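PDB 3HEB: response regulator receiver domain protein (CheY) from Rhodospirillum rubrum, which probably serves as the phospho-accepting receiver domain of a two-component signalling pathway, switching state on phosphorylation. Local coordinates for residues A17-K22 against V120-F125; N23-R26 against E32-A35; S41-L46 against I75-L80; A60-L65 against L134-M139; L80-P85 against G111-I116. All coordinates share one frame; numbering follows the deposited sequence.

Interaction 1: A17-K22 against V120-F125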
# COMPACT_ATOMS: atom_id res chain seq x y z
N ALA A 17 0.15 1.42 -20.99
CA ALA A 17 -0.85 0.40 -20.69
C ALA A 17 -0.38 -0.98 -21.14
O ALA A 17 -0.59 -1.96 -20.44
CB ALA A 17 -2.17 0.75 -21.35
N ARG A 18 0.25 -1.05 -22.31
CA ARG A 18 0.72 -2.33 -22.82
C ARG A 18 2.00 -2.77 -22.12
O ARG A 18 2.28 -3.96 -22.02
CB ARG A 18 0.93 -2.25 -24.34
CG ARG A 18 -0.38 -2.13 -25.15
CD ARG A 18 -0.11 -2.01 -26.65
NE ARG A 18 -1.33 -1.73 -27.42
CZ ARG A 18 -2.36 -2.56 -27.52
NH1 ARG A 18 -2.34 -3.74 -26.90
NH2 ARG A 18 -3.43 -2.22 -28.22
N LEU A 19 2.77 -1.82 -21.61
CA LEU A 19 4.00 -2.16 -20.88
C LEU A 19 3.65 -2.69 -19.48
O LEU A 19 4.26 -3.65 -19.00
CB LEU A 19 4.89 -0.93 -20.74
CG LEU A 19 6.08 -1.14 -19.80
CD1 LEU A 19 7.06 -2.12 -20.41
CD2 LEU A 19 6.76 0.20 -19.54
N ILE A 20 2.67 -2.05 -18.85
CA ILE A 20 2.22 -2.43 -17.52
C ILE A 20 1.64 -3.83 -17.54
O ILE A 20 1.99 -4.68 -16.72
CB ILE A 20 1.12 -1.45 -17.03
CG1 ILE A 20 1.70 -0.04 -16.87
CG2 ILE A 20 0.54 -1.92 -15.71
CD1 ILE A 20 0.66 1.03 -16.59
N GLU A 21 0.76 -4.08 -18.50
CA GLU A 21 0.09 -5.36 -18.64
C GLU A 21 1.03 -6.53 -18.88
O GLU A 21 0.87 -7.57 -18.26
CB GLU A 21 -0.91 -5.29 -19.79
CG GLU A 21 -1.67 -6.59 -20.05
CD GLU A 21 -2.20 -6.71 -21.48
OE1 GLU A 21 -2.71 -5.70 -22.05
OE2 GLU A 21 -2.11 -7.82 -22.05
N LYS A 22 2.00 -6.38 -19.77
CA LYS A 22 2.88 -7.50 -20.05
C LYS A 22 3.87 -7.75 -18.94
O LYS A 22 4.33 -8.87 -18.76
CB LYS A 22 3.63 -7.29 -21.37
CG LYS A 22 4.60 -6.13 -21.40
CD LYS A 22 5.24 -5.98 -22.78
CE LYS A 22 5.83 -7.31 -23.26
NZ LYS A 22 6.70 -7.92 -22.21
N VAL A 120 11.42 6.97 -15.32
CA VAL A 120 11.64 7.56 -16.63
C VAL A 120 12.20 6.51 -17.57
O VAL A 120 11.69 6.32 -18.67
CB VAL A 120 12.62 8.74 -16.57
CG1 VAL A 120 12.95 9.21 -17.97
CG2 VAL A 120 12.01 9.88 -15.76
N ASN A 121 13.26 5.83 -17.14
CA ASN A 121 13.88 4.80 -17.95
C ASN A 121 12.91 3.64 -18.20
O ASN A 121 12.41 3.02 -17.26
CB ASN A 121 15.13 4.26 -17.26
CG ASN A 121 15.97 3.42 -18.19
OD1 ASN A 121 15.45 2.55 -18.89
ND2 ASN A 121 17.27 3.66 -18.21
N TYR A 122 12.66 3.37 -19.48
CA TYR A 122 11.74 2.32 -19.92
C TYR A 122 11.96 0.98 -19.24
O TYR A 122 11.01 0.33 -18.82
CB TYR A 122 11.84 2.12 -21.43
CG TYR A 122 10.52 1.77 -22.06
CD1 TYR A 122 9.46 2.66 -21.98
CD2 TYR A 122 10.33 0.55 -22.73
CE1 TYR A 122 8.24 2.37 -22.56
CE2 TYR A 122 9.10 0.24 -23.31
CZ TYR A 122 8.06 1.17 -23.22
OH TYR A 122 6.85 0.90 -23.82
N GLU A 123 13.22 0.57 -19.16
CA GLU A 123 13.57 -0.70 -18.53
C GLU A 123 13.30 -0.65 -17.02
O GLU A 123 12.78 -1.60 -16.44
CB GLU A 123 15.04 -1.04 -18.79
CG GLU A 123 15.46 -0.90 -20.25
CD GLU A 123 16.73 -1.68 -20.59
OE1 GLU A 123 17.21 -1.58 -21.74
OE2 GLU A 123 17.24 -2.40 -19.70
N ASN A 124 13.67 0.45 -16.37
CA ASN A 124 13.42 0.56 -14.94
C ASN A 124 11.92 0.56 -14.74
O ASN A 124 11.41 0.02 -13.76
CB ASN A 124 14.01 1.85 -14.37
CG ASN A 124 15.52 1.89 -14.48
OD1 ASN A 124 16.17 0.85 -14.54
ND2 ASN A 124 16.08 3.10 -14.50
N PHE A 125 11.22 1.16 -15.69
CA PHE A 125 9.78 1.24 -15.65
C PHE A 125 9.19 -0.18 -15.71
O PHE A 125 8.36 -0.56 -14.90
CB PHE A 125 9.28 2.08 -16.84
CG PHE A 125 7.80 2.35 -16.84
CD1 PHE A 125 6.99 1.91 -15.80
CD2 PHE A 125 7.23 3.07 -17.88
CE1 PHE A 125 5.63 2.15 -15.81
CE2 PHE A 125 5.86 3.32 -17.89
CZ PHE A 125 5.06 2.87 -16.85
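L19 reaches out of helix 14-26 and sets one methyl, CD2, against the rings of both Y122 and F125. The torsion chi1 of 170° swings its CG away from the backbone N, so that the isobutyl end leaves the helix in the direction of the segment 120-125. CD2 rests 3.3 Å above the plane of the F125 ring, displaced toward the rim, and 3.6 Å from the ring centroid. The line from centroid to methyl is tilted 23° from the ring normal, which makes this a CH-pi contact over the face, and a close one. The same methyl also stands over a face of the Y122 ring, more loosely: its distance to the centroid is 4.2 Å. At the near end of that tyrosine, Y122 OH comes within 4.1 Å of L19 CB. The contact joins the first and last helices of the five-stranded parallel alpha/beta receiver fold, 14-26 and 122-136, and L19 continues along the latter onto A126 and I129. One residue further on, I20 adds a lighter, buried touch: I20 CG1 approaches F125 CZ obliquely at 4.4 Å, while its side chain also packs on I129 and on M9 of strand 6-10. F125 meets H16 edge-to-face as well. On the other segment, the helix that presents both rings is started by N121 at the N-cap, whose OD1 accepts from E123 N at 3.0 Å with an N-H...O angle of 140°.

Interaction 2: N23-R26 against E32-A35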
# COMPACT_ATOMS: atom_id res chain seq x y z
N ASN A 23 4.20 -6.72 -18.18
CA ASN A 23 5.14 -6.93 -17.11
C ASN A 23 4.47 -7.52 -15.89
O ASN A 23 5.12 -8.13 -15.05
CB ASN A 23 5.87 -5.63 -16.79
CG ASN A 23 7.00 -5.37 -17.76
OD1 ASN A 23 8.04 -6.01 -17.69
ND2 ASN A 23 6.79 -4.45 -18.69
N ILE A 24 3.15 -7.37 -15.81
CA ILE A 24 2.42 -7.97 -14.71
C ILE A 24 2.40 -9.47 -14.98
O ILE A 24 2.52 -10.29 -14.06
CB ILE A 24 0.98 -7.43 -14.63
CG1 ILE A 24 0.99 -5.97 -14.20
CG2 ILE A 24 0.16 -8.27 -13.65
CD1 ILE A 24 1.65 -5.73 -12.87
N ARG A 25 2.24 -9.83 -16.26
CA ARG A 25 2.22 -11.23 -16.66
C ARG A 25 3.62 -11.77 -16.50
O ARG A 25 3.80 -12.91 -16.09
CB ARG A 25 1.81 -11.38 -18.13
CG ARG A 25 0.49 -10.76 -18.48
CD ARG A 25 -0.56 -11.10 -17.43
NE ARG A 25 -1.90 -10.69 -17.84
CZ ARG A 25 -2.97 -10.75 -17.06
NH1 ARG A 25 -2.86 -11.20 -15.82
NH2 ARG A 25 -4.16 -10.42 -17.54
N ARG A 26 4.60 -10.93 -16.80
CA ARG A 26 6.00 -11.31 -16.69
C ARG A 26 6.29 -11.76 -15.27
O ARG A 26 7.12 -12.64 -15.05
CB ARG A 26 6.88 -10.11 -17.03
CG ARG A 26 8.18 -10.44 -17.75
CD ARG A 26 9.02 -9.17 -17.93
NE ARG A 26 10.03 -9.29 -18.98
CZ ARG A 26 9.76 -9.44 -20.28
NH1 ARG A 26 8.49 -9.51 -20.69
NH2 ARG A 26 10.75 -9.53 -21.16
N GLU A 32 -7.27 -11.52 -13.88
CA GLU A 32 -8.01 -10.78 -14.89
C GLU A 32 -7.65 -9.31 -14.74
O GLU A 32 -7.59 -8.79 -13.62
CB GLU A 32 -9.51 -10.97 -14.68
CG GLU A 32 -9.96 -10.75 -13.22
CD GLU A 32 -10.05 -12.05 -12.40
OE1 GLU A 32 -11.08 -12.76 -12.53
OE2 GLU A 32 -9.09 -12.36 -11.64
N ILE A 33 -7.41 -8.65 -15.86
CA ILE A 33 -7.09 -7.23 -15.86
C ILE A 33 -8.07 -6.56 -16.79
O ILE A 33 -8.13 -6.89 -17.97
CB ILE A 33 -5.69 -6.95 -16.41
CG1 ILE A 33 -4.62 -7.42 -15.43
CG2 ILE A 33 -5.54 -5.46 -16.69
CD1 ILE A 33 -3.22 -7.39 -16.00
N ILE A 34 -8.87 -5.64 -16.25
CA ILE A 34 -9.82 -4.91 -17.06
C ILE A 34 -9.27 -3.49 -17.16
O ILE A 34 -9.07 -2.80 -16.15
CB ILE A 34 -11.25 -4.95 -16.44
CG1 ILE A 34 -12.22 -4.21 -17.36
CG2 ILE A 34 -11.26 -4.35 -15.07
CD1 ILE A 34 -13.67 -4.43 -17.01
N ALA A 35 -8.98 -3.07 -18.40
CA ALA A 35 -8.39 -1.77 -18.68
C ALA A 35 -9.36 -0.68 -19.14
O ALA A 35 -10.30 -0.94 -19.89
CB ALA A 35 -7.29 -1.93 -19.71
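R25 NH1 is gripped by two backbone carbonyls, V29 O and N31 O, both in the turn that leads from helix 14-26 to strand 33-36. These bonds limit the rotation of the guanidinium, and the side chain of I33 meets it from the strand. I33 CD1 sits 3.5 Å above the guanidinium plane, over its centre. Its distance to R25 NH2, also 3.5 Å, agrees with that placement. I33 CG1 follows behind, 3.7 Å from R25 NH2. The contact is thus a methyl laid on the flat face of a cationic group, while the N-H bonds of NH1 remain directed at the carbonyls. A bend in the arginine chain at chi2 (-45°) brings the guanidinium over I33, and the two side chains arrive from opposite directions. The same I33 CD1 makes a looser apolar contact with I24, at 4.2 Å from I24 CG2. Helix 14-26 and strand 33-36 belong to one beta-alpha-beta unit with strand 6-10; I33 packs on I7 of that strand, I34 shares backbone hydrogen bonds with I7 and M9, and I24 turns to I129 of helix 122-136.

Interaction 3: S41-L46 against I75-L80; sequences SALNYL and IDILKL
Two neighbouring helices of the receiver domain, 39-47 and 74-83, are joined where L43 inserts its branched end between I77 and L80. The backbones come nearest at L43 and I77, whose CA atoms lie 7.1 Å apart, close enough for short apolar side chains to bridge the gap. L43 CD2 does most of the touching: it is 3.8 Å from I77 CG2 and 4.1 Å from I77 CG1, so it lies against both gamma carbons of the isoleucine. L80 offers a single methyl, CD1, which is 4.0 Å from L43 CD2 and likewise 4.0 Å from L43 CD1, and thus sits evenly across the fork of the leucine. The side chains of L43 and L80 cross at about a right angle. With chi1 of -71° and chi2 of 172°, L43 is extended toward the opposite helix, and both of its methyls arrive at the interface together. No hydrogen bond crosses between the segments. On the inner side I77 continues onto L65 of strand 61-65 and A42 onto F36 of strand 33-36, whereas L80 lies at the exposed outer margin. Such aliphatic packing between adjacent helices that cover a parallel sheet is typical of the CheY-like alpha/beta fold.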
# COMPACT_ATOMS: atom_id res chain seq x y z
N SER A 41 -15.47 5.85 -18.12
CA SER A 41 -15.80 4.44 -18.21
C SER A 41 -15.29 3.70 -16.98
O SER A 41 -15.93 2.77 -16.51
CB SER A 41 -15.18 3.84 -19.47
OG SER A 41 -13.80 4.10 -19.54
N ALA A 42 -14.14 4.14 -16.47
CA ALA A 42 -13.55 3.51 -15.29
C ALA A 42 -14.47 3.71 -14.09
O ALA A 42 -14.71 2.77 -13.33
CB ALA A 42 -12.17 4.11 -15.01
N LEU A 43 -14.99 4.92 -13.91
CA LEU A 43 -15.90 5.19 -12.81
C LEU A 43 -17.22 4.45 -13.06
O LEU A 43 -17.88 4.00 -12.12
CB LEU A 43 -16.16 6.69 -12.67
CG LEU A 43 -15.01 7.55 -12.16
CD1 LEU A 43 -15.38 9.02 -12.26
CD2 LEU A 43 -14.69 7.18 -10.71
N ASN A 44 -17.59 4.32 -14.33
CA ASN A 44 -18.82 3.61 -14.69
C ASN A 44 -18.79 2.17 -14.17
O ASN A 44 -19.73 1.70 -13.53
CB ASN A 44 -18.98 3.57 -16.21
CG ASN A 44 -20.02 2.56 -16.64
OD1 ASN A 44 -21.20 2.71 -16.33
ND2 ASN A 44 -19.59 1.52 -17.34
N TYR A 45 -17.69 1.48 -14.46
CA TYR A 45 -17.50 0.10 -14.04
C TYR A 45 -17.49 -0.04 -12.52
O TYR A 45 -18.13 -0.93 -11.96
CB TYR A 45 -16.17 -0.42 -14.60
CG TYR A 45 -15.74 -1.74 -14.02
CD1 TYR A 45 -16.41 -2.93 -14.35
CD2 TYR A 45 -14.68 -1.82 -13.10
CE1 TYR A 45 -16.05 -4.14 -13.79
CE2 TYR A 45 -14.31 -3.04 -12.54
CZ TYR A 45 -15.01 -4.20 -12.88
OH TYR A 45 -14.67 -5.41 -12.32
N LEU A 46 -16.77 0.85 -11.86
CA LEU A 46 -16.63 0.85 -10.41
C LEU A 46 -17.88 1.23 -9.63
O LEU A 46 -18.15 0.67 -8.56
CB LEU A 46 -15.49 1.79 -10.02
CG LEU A 46 -14.12 1.24 -9.59
CD1 LEU A 46 -13.88 -0.15 -10.15
CD2 LEU A 46 -13.05 2.23 -10.03
N ILE A 75 -6.91 11.93 -9.47
CA ILE A 75 -7.05 12.23 -8.05
C ILE A 75 -8.52 12.19 -7.65
O ILE A 75 -8.87 11.69 -6.59
CB ILE A 75 -6.43 13.59 -7.68
CG1 ILE A 75 -4.92 13.43 -7.50
CG2 ILE A 75 -7.04 14.14 -6.38
CD1 ILE A 75 -4.19 14.70 -7.10
N ASP A 76 -9.39 12.71 -8.51
CA ASP A 76 -10.80 12.70 -8.19
C ASP A 76 -11.40 11.30 -8.24
O ASP A 76 -12.38 11.01 -7.55
CB ASP A 76 -11.54 13.66 -9.11
CG ASP A 76 -11.20 15.11 -8.79
OD1 ASP A 76 -11.35 15.50 -7.62
OD2 ASP A 76 -10.78 15.84 -9.70
N ILE A 77 -10.82 10.42 -9.04
CA ILE A 77 -11.30 9.05 -9.11
C ILE A 77 -10.97 8.44 -7.74
O ILE A 77 -11.79 7.77 -7.13
CB ILE A 77 -10.58 8.24 -10.23
CG1 ILE A 77 -10.98 8.78 -11.61
CG2 ILE A 77 -10.94 6.76 -10.12
CD1 ILE A 77 -10.38 8.03 -12.78
N LEU A 78 -9.75 8.72 -7.27
CA LEU A 78 -9.25 8.25 -5.98
C LEU A 78 -10.17 8.72 -4.86
O LEU A 78 -10.55 7.94 -3.99
CB LEU A 78 -7.84 8.81 -5.74
CG LEU A 78 -6.86 8.23 -4.71
CD1 LEU A 78 -5.85 9.31 -4.35
CD2 LEU A 78 -7.56 7.77 -3.45
N LYS A 79 -10.51 10.01 -4.88
CA LYS A 79 -11.37 10.58 -3.86
C LYS A 79 -12.71 9.87 -3.80
O LYS A 79 -13.21 9.56 -2.72
CB LYS A 79 -11.59 12.07 -4.11
CG LYS A 79 -12.61 12.71 -3.18
CD LYS A 79 -12.63 14.24 -3.27
CE LYS A 79 -11.41 14.85 -2.58
NZ LYS A 79 -11.38 16.34 -2.60
N LEU A 80 -13.28 9.61 -4.97
CA LEU A 80 -14.58 8.94 -5.07
C LEU A 80 -14.54 7.49 -4.62
O LEU A 80 -15.48 7.00 -3.99
CB LEU A 80 -15.10 9.00 -6.50
CG LEU A 80 -15.37 10.39 -7.09
CD1 LEU A 80 -15.94 10.24 -8.49
CD2 LEU A 80 -16.36 11.15 -6.20

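Interaction 4: A60-L65 against L134-M139; sequences AQLVLL and LFFSVM
Strand 61-65 runs past the C-terminal end of helix 122-136 with the CA atoms of L62 and F136 8.7 Å apart, a separation filled by side chains alone. L62 CD2 approaches the F136 ring obliquely, 3.8 Å from F136 CD1, and L62 CB lies 4.0 Å from F136 CE1; the two side chains slide past each other in opposite directions. A chi1 of 168° sends the F136 ring out from the helix toward L62. The other branch of the leucine, CD1, meets the CE methyl of M139, a selenomethionine here, at 4.2 Å. This is the central strand of the five-stranded parallel receiver sheet, bonded through its backbone to strands 6-10 and 92-96, and the last helix covers L62 on one side of it. The chain winds on past F136, F135 O accepting from V138 N at 2.8 Å and from M139 N at 2.9 Å, and this carries M139 round to the strand side. Within the same segment S137 OG donates to L134 O at 2.6 Å. The F135 ring stacks on F135 of the second subunit, and M139 packs on V114 of that subunit.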
# COMPACT_ATOMS: atom_id res chain seq x y z
N ALA A 60 -13.21 -8.00 -4.96
CA ALA A 60 -11.83 -8.01 -4.51
C ALA A 60 -11.08 -7.49 -5.72
O ALA A 60 -10.88 -8.22 -6.69
CB ALA A 60 -11.39 -9.43 -4.16
N GLN A 61 -10.66 -6.23 -5.67
CA GLN A 61 -9.97 -5.61 -6.80
C GLN A 61 -8.87 -4.63 -6.39
O GLN A 61 -8.98 -3.94 -5.39
CB GLN A 61 -11.01 -4.87 -7.65
CG GLN A 61 -11.90 -4.00 -6.78
CD GLN A 61 -13.03 -3.35 -7.54
OE1 GLN A 61 -13.37 -3.77 -8.64
NE2 GLN A 61 -13.63 -2.32 -6.94
N LEU A 62 -7.81 -4.60 -7.19
CA LEU A 62 -6.70 -3.68 -6.96
C LEU A 62 -6.79 -2.71 -8.14
O LEU A 62 -7.03 -3.13 -9.27
CB LEU A 62 -5.35 -4.41 -7.01
CG LEU A 62 -4.13 -3.46 -7.05
CD1 LEU A 62 -3.54 -3.33 -5.65
CD2 LEU A 62 -3.08 -4.00 -7.98
N VAL A 63 -6.60 -1.42 -7.89
CA VAL A 63 -6.68 -0.46 -8.97
C VAL A 63 -5.39 0.30 -9.23
O VAL A 63 -4.80 0.90 -8.32
CB VAL A 63 -7.82 0.56 -8.74
CG1 VAL A 63 -9.15 -0.17 -8.61
CG2 VAL A 63 -7.55 1.35 -7.50
N LEU A 64 -4.95 0.25 -10.49
CA LEU A 64 -3.76 0.98 -10.93
C LEU A 64 -4.32 2.25 -11.52
O LEU A 64 -5.15 2.21 -12.43
CB LEU A 64 -3.00 0.21 -12.00
CG LEU A 64 -1.91 -0.69 -11.45
CD1 LEU A 64 -0.89 0.17 -10.69
CD2 LEU A 64 -2.53 -1.74 -10.54
N LEU A 65 -3.87 3.39 -11.02
CA LEU A 65 -4.40 4.66 -11.50
C LEU A 65 -3.35 5.69 -11.86
O LEU A 65 -2.46 6.00 -11.07
CB LEU A 65 -5.36 5.23 -10.45
CG LEU A 65 -6.07 6.57 -10.68
CD1 LEU A 65 -7.07 6.47 -11.83
CD2 LEU A 65 -6.78 6.99 -9.40
N LEU A 134 4.91 -8.88 -8.48
CA LEU A 134 5.40 -9.83 -7.49
C LEU A 134 4.83 -9.53 -6.11
O LEU A 134 4.42 -10.43 -5.40
CB LEU A 134 6.93 -9.80 -7.44
CG LEU A 134 7.61 -10.43 -8.66
CD1 LEU A 134 9.11 -10.21 -8.61
CD2 LEU A 134 7.26 -11.92 -8.69
N PHE A 135 4.82 -8.25 -5.74
CA PHE A 135 4.31 -7.81 -4.45
C PHE A 135 2.81 -8.10 -4.35
O PHE A 135 2.32 -8.54 -3.32
CB PHE A 135 4.55 -6.32 -4.28
CG PHE A 135 4.33 -5.83 -2.88
CD1 PHE A 135 5.11 -6.32 -1.84
CD2 PHE A 135 3.37 -4.87 -2.62
CE1 PHE A 135 4.93 -5.85 -0.53
CE2 PHE A 135 3.17 -4.40 -1.32
CZ PHE A 135 3.95 -4.89 -0.28
N PHE A 136 2.10 -7.82 -5.44
CA PHE A 136 0.67 -8.06 -5.51
C PHE A 136 0.37 -9.50 -5.11
O PHE A 136 -0.54 -9.77 -4.34
CB PHE A 136 0.19 -7.82 -6.95
CG PHE A 136 -1.20 -8.31 -7.21
CD1 PHE A 136 -2.31 -7.55 -6.83
CD2 PHE A 136 -1.42 -9.56 -7.81
CE1 PHE A 136 -3.60 -8.01 -7.05
CE2 PHE A 136 -2.72 -10.03 -8.03
CZ PHE A 136 -3.81 -9.25 -7.65
N SER A 137 1.15 -10.43 -5.64
CA SER A 137 0.93 -11.84 -5.36
C SER A 137 1.32 -12.21 -3.94
O SER A 137 1.05 -13.33 -3.49
CB SER A 137 1.72 -12.69 -6.35
OG SER A 137 3.11 -12.54 -6.13
N VAL A 138 1.93 -11.28 -3.22
CA VAL A 138 2.36 -11.50 -1.85
C VAL A 138 1.41 -10.87 -0.81
O VAL A 138 1.32 -11.35 0.32
CB VAL A 138 3.79 -10.93 -1.64
CG1 VAL A 138 4.03 -10.60 -0.18
CG2 VAL A 138 4.83 -11.93 -2.14
N MSE A 139 0.71 -9.82 -1.22
CA MSE A 139 -0.21 -9.09 -0.35
C MSE A 139 -1.63 -9.65 -0.34
O MSE A 139 -2.00 -10.43 -1.22
CB MSE A 139 -0.27 -7.61 -0.76
CG MSE A 139 -0.90 -7.32 -2.11
SE MSE A 139 -0.81 -5.57 -2.62
CE MSE A 139 -2.35 -4.98 -2.00

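Interaction 5: L80-P85 against G111-I116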
# COMPACT_ATOMS: atom_id res chain seq x y z
N LEU A 80 -13.28 9.61 -4.97
CA LEU A 80 -14.58 8.94 -5.07
C LEU A 80 -14.54 7.49 -4.62
O LEU A 80 -15.48 7.00 -3.99
CB LEU A 80 -15.10 9.00 -6.50
CG LEU A 80 -15.37 10.39 -7.09
CD1 LEU A 80 -15.94 10.24 -8.49
CD2 LEU A 80 -16.36 11.15 -6.20
N VAL A 81 -13.45 6.80 -4.95
CA VAL A 81 -13.28 5.39 -4.60
C VAL A 81 -13.10 5.19 -3.10
O VAL A 81 -13.66 4.25 -2.53
CB VAL A 81 -12.03 4.79 -5.29
CG1 VAL A 81 -11.77 3.37 -4.78
CG2 VAL A 81 -12.22 4.78 -6.80
N LYS A 82 -12.33 6.08 -2.47
CA LYS A 82 -12.05 5.99 -1.05
C LYS A 82 -13.11 6.57 -0.12
O LYS A 82 -12.98 6.46 1.11
CB LYS A 82 -10.69 6.65 -0.74
CG LYS A 82 -9.49 5.85 -1.23
CD LYS A 82 -9.45 4.44 -0.61
CE LYS A 82 -8.35 3.59 -1.22
NZ LYS A 82 -8.34 2.20 -0.67
N GLU A 83 -14.15 7.17 -0.69
CA GLU A 83 -15.23 7.74 0.11
C GLU A 83 -16.47 6.84 0.13
O GLU A 83 -17.18 6.80 1.12
CB GLU A 83 -15.59 9.13 -0.42
CG GLU A 83 -14.92 10.26 0.34
CD GLU A 83 -14.76 11.52 -0.49
OE1 GLU A 83 -15.74 11.94 -1.14
OE2 GLU A 83 -13.66 12.10 -0.48
N ASN A 84 -16.71 6.12 -0.96
CA ASN A 84 -17.85 5.22 -1.08
C ASN A 84 -17.59 3.84 -0.46
O ASN A 84 -16.60 3.18 -0.74
CB ASN A 84 -18.22 5.07 -2.55
CG ASN A 84 -19.17 3.91 -2.81
OD1 ASN A 84 -18.79 2.75 -2.72
ND2 ASN A 84 -20.42 4.23 -3.15
N PRO A 85 -18.52 3.37 0.40
CA PRO A 85 -18.48 2.09 1.11
C PRO A 85 -18.11 0.82 0.34
O PRO A 85 -17.38 -0.03 0.86
CB PRO A 85 -19.89 1.99 1.70
CG PRO A 85 -20.21 3.42 2.01
CD PRO A 85 -19.73 4.13 0.76
N GLY A 111 -6.34 8.95 0.47
CA GLY A 111 -6.53 7.52 0.71
C GLY A 111 -5.81 6.49 -0.15
O GLY A 111 -6.07 5.29 -0.03
N ALA A 112 -4.90 6.92 -1.02
CA ALA A 112 -4.17 5.97 -1.86
C ALA A 112 -3.36 5.04 -0.97
O ALA A 112 -2.74 5.48 -0.01
CB ALA A 112 -3.25 6.71 -2.81
N ASN A 113 -3.37 3.75 -1.30
CA ASN A 113 -2.62 2.77 -0.53
C ASN A 113 -1.13 2.86 -0.81
O ASN A 113 -0.31 2.69 0.08
CB ASN A 113 -3.09 1.35 -0.86
CG ASN A 113 -4.52 1.09 -0.39
OD1 ASN A 113 -4.75 0.47 0.66
ND2 ASN A 113 -5.48 1.56 -1.17
N VAL A 114 -0.81 3.12 -2.08
CA VAL A 114 0.56 3.21 -2.55
C VAL A 114 0.65 4.20 -3.71
O VAL A 114 -0.30 4.37 -4.48
CB VAL A 114 1.06 1.84 -3.04
CG1 VAL A 114 2.50 1.95 -3.57
CG2 VAL A 114 0.98 0.82 -1.91
N TYR A 115 1.80 4.85 -3.81
CA TYR A 115 2.05 5.81 -4.87
C TYR A 115 3.39 5.44 -5.50
O TYR A 115 4.41 5.29 -4.81
CB TYR A 115 2.10 7.23 -4.32
CG TYR A 115 2.25 8.28 -5.39
CD1 TYR A 115 1.22 9.19 -5.66
CD2 TYR A 115 3.44 8.39 -6.13
CE1 TYR A 115 1.37 10.17 -6.61
CE2 TYR A 115 3.59 9.38 -7.09
CZ TYR A 115 2.55 10.27 -7.32
OH TYR A 115 2.70 11.27 -8.27
N ILE A 116 3.38 5.27 -6.82
CA ILE A 116 4.59 4.93 -7.54
C ILE A 116 4.77 5.90 -8.69
O ILE A 116 3.90 6.03 -9.54
CB ILE A 116 4.50 3.52 -8.16
CG1 ILE A 116 4.33 2.47 -7.05
CG2 ILE A 116 5.77 3.24 -8.99
CD1 ILE A 116 4.19 1.04 -7.57
O HOH W 1 -7.00 3.19 1.62
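K82 directs its CB at the loop around G111, and from there the chain runs alongside the G111 carbonyl. Its CG comes first, 3.9 Å from G111 C and 3.7 Å from G111 O. A bend at chi2 (-59°) then turns the chain, after which it is extended to the tip. The next carbon, CD, is 3.5 Å from G111 O, and CE closes to 3.1 Å from the same oxygen, so successive methylenes draw steadily nearer to one carbonyl. The backbone approach is correspondingly close, with the CA atoms of K82 and G111 6.0 Å apart. G111 ends helix 101-109 in a Schellman motif, and its positive phi (109°) turns the chain toward strand 114-117, an edge strand of the parallel receiver sheet within this chain; the contact therefore ties the C-terminal part of helix 74-83 to the loop entering that strand. At the tip, NZ passes beyond G111 O and reaches it through a water: K82 NZ donates to this water at 2.8 Å, and the water donates in turn to G111 O at 2.8 Å. The carbonyls S90 O and R88 O also accept from NZ. Beside it lies the side-chain amide of N113, a residue that packs on A112 of the second subunit, while Y115 further along makes backbone hydrogen bonds to that subunit.

Interactions 1 and 4 are the buried contacts, and both use helix 122-136, one near its start and the other at its end; interactions 2, 3 and 5 are partly buried. Helix 14-26 is common to 1 and 2, helix 74-83 to 3 and 5, L80 making contact in 3 while merely beginning the segment used in 5. The centres of 1 and 3 lie about 23 Å apart, on opposite sides of the chain's centre. Chemistry varies with place: aromatic faces in 1, purely aliphatic packing between helices in 3, and a leucine against a ring in 4. Charged side chains enter only in 2 and 5, where backbone carbonyls anchor them. Interactions 4 and 5 also adjoin the second subunit.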